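Local coordinates for bubble protein (Penicillium brevicompactum, PDB 1UOY) that may act as a toxin and may recognise a molecule, or part of one, that carries a negatively charged surface potential, at residues E37-G41 / K42-V46. Numbering follows the deposited sequence.
Sequences ECKGG and KWTEV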
# COMPACT_ATOMS: atom_id res chain seq x y z
N GLU A 37 -4.28 2.15 -2.30
CA GLU A 37 -4.37 2.28 -3.75
C GLU A 37 -4.02 3.72 -4.05
O GLU A 37 -4.34 4.61 -3.27
CB GLU A 37 -5.83 1.97 -4.21
CG GLU A 37 -5.99 2.00 -5.75
CD GLU A 37 -7.39 1.73 -6.17
OE1 GLU A 37 -8.13 0.98 -5.49
OE2 GLU A 37 -7.79 2.26 -7.22
N CYS A 38 -3.41 3.98 -5.21
CA CYS A 38 -3.07 5.34 -5.57
C CYS A 38 -4.30 6.06 -6.10
O CYS A 38 -4.80 5.73 -7.17
CB CYS A 38 -1.95 5.28 -6.61
SG CYS A 38 -1.36 6.96 -7.02
N LYS A 39 -4.78 7.01 -5.32
CA LYS A 39 -5.96 7.80 -5.69
C LYS A 39 -5.68 9.27 -5.45
O LYS A 39 -5.24 9.67 -4.38
CB LYS A 39 -7.17 7.38 -4.84
CG LYS A 39 -7.55 5.90 -5.03
CD LYS A 39 -8.73 5.55 -4.12
CE LYS A 39 -9.41 4.32 -4.60
NZ LYS A 39 -10.09 4.55 -5.90
N GLY A 40 -5.92 10.08 -6.48
CA GLY A 40 -5.69 11.51 -6.30
C GLY A 40 -4.26 11.84 -5.88
O GLY A 40 -4.03 12.79 -5.13
N GLY A 41 -3.32 11.03 -6.37
CA GLY A 41 -1.93 11.27 -6.11
C GLY A 41 -1.38 10.86 -4.78
O GLY A 41 -0.24 11.18 -4.48
N LYS A 42 -2.20 10.18 -3.98
CA LYS A 42 -1.75 9.73 -2.69
C LYS A 42 -2.14 8.28 -2.43
O LYS A 42 -3.19 7.82 -2.89
CB LYS A 42 -2.40 10.59 -1.59
CG LYS A 42 -2.10 12.08 -1.70
CD LYS A 42 -0.63 12.42 -1.44
CE LYS A 42 -0.34 13.93 -1.62
NZ LYS A 42 1.13 14.24 -1.91
N TRP A 43 -1.27 7.56 -1.73
CA TRP A 43 -1.64 6.19 -1.32
C TRP A 43 -2.79 6.29 -0.34
O TRP A 43 -2.66 6.85 0.73
CB TRP A 43 -0.45 5.44 -0.70
CG TRP A 43 0.55 5.08 -1.74
CD1 TRP A 43 1.80 5.65 -1.92
CD2 TRP A 43 0.39 4.13 -2.78
NE1 TRP A 43 2.40 5.10 -3.00
CE2 TRP A 43 1.56 4.17 -3.56
CE3 TRP A 43 -0.64 3.25 -3.15
CZ2 TRP A 43 1.74 3.37 -4.69
CZ3 TRP A 43 -0.47 2.45 -4.30
CH2 TRP A 43 0.71 2.54 -5.04
N THR A 44 -3.92 5.72 -0.69
CA THR A 44 -5.17 5.89 0.06
C THR A 44 -5.64 4.55 0.52
O THR A 44 -5.72 3.60 -0.28
CB THR A 44 -6.19 6.53 -0.91
OG1 THR A 44 -5.69 7.79 -1.36
CG2 THR A 44 -7.53 6.79 -0.26
N GLU A 45 -6.00 4.47 1.79
CA GLU A 45 -6.46 3.17 2.32
C GLU A 45 -7.84 2.83 1.75
O GLU A 45 -8.78 3.64 1.87
CB GLU A 45 -6.51 3.19 3.85
CG GLU A 45 -6.88 1.83 4.43
CD GLU A 45 -6.68 1.78 5.92
OE1 GLU A 45 -7.69 1.94 6.65
OE2 GLU A 45 -5.53 1.62 6.35
N VAL A 46 -7.90 1.67 1.09
CA VAL A 46 -9.16 1.18 0.50
C VAL A 46 -9.79 0.03 1.28
O VAL A 46 -10.96 -0.32 1.03
CB VAL A 46 -8.99 0.79 -1.00
CG1 VAL A 46 -8.68 2.06 -1.82
CG2 VAL A 46 -7.93 -0.25 -1.17
O HOH W 1 1.20 13.48 -4.86
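K39 and K42 close a beta hairpin whose two-residue loop, G40-G41, forms a type I' turn, and E37 pairs with T44 further along the same antiparallel ladder. K39 N donates to K42 O at 3.0 Å, almost straight at 169°, and K42 N donates back to K39 O. Between them G40 and G41 take positive phi angles, which favour glycine. K42 O also accepts T44 OG1 at 2.9 Å. That hydroxyl and K39 N reach the oxygen from opposite faces of its carbonyl plane. T44 can do this because OG1 lies beside its own backbone N (chi1 -61°).

C38 and W43 form the non-hydrogen-bonded pair between these rungs. C38 CB sits over one face of the indole, 3.9 Å from W43 CZ3, offset toward the rim. C38 SG lies farther above the same six-membered ring, 5.2 Å from its centroid, and bonds to C18. The F27 ring also meets W43, with the planes steeply inclined.

The other face carries E37, K39, K42 and T44, and V46 reaches in beside E37 and K39. V46 CG1 touches E37 CB and K39 CE, each at 3.7 Å. The K39 chain bends at its last torsion (chi4 -68°), and NZ makes a salt bridge of 3.5 Å with E37 OE2. E37 OE1 is hydrogen-bonded to H26 NE2, so both carboxylate oxygens are engaged. At the turn, a water bridges G41 O and K42 NZ.

The chemistry thus differs by face: a disulfide-linked cysteine packs against a buried tryptophan on one; on the other, the K39 charge and the H26 bond would probably favour an ionised E37.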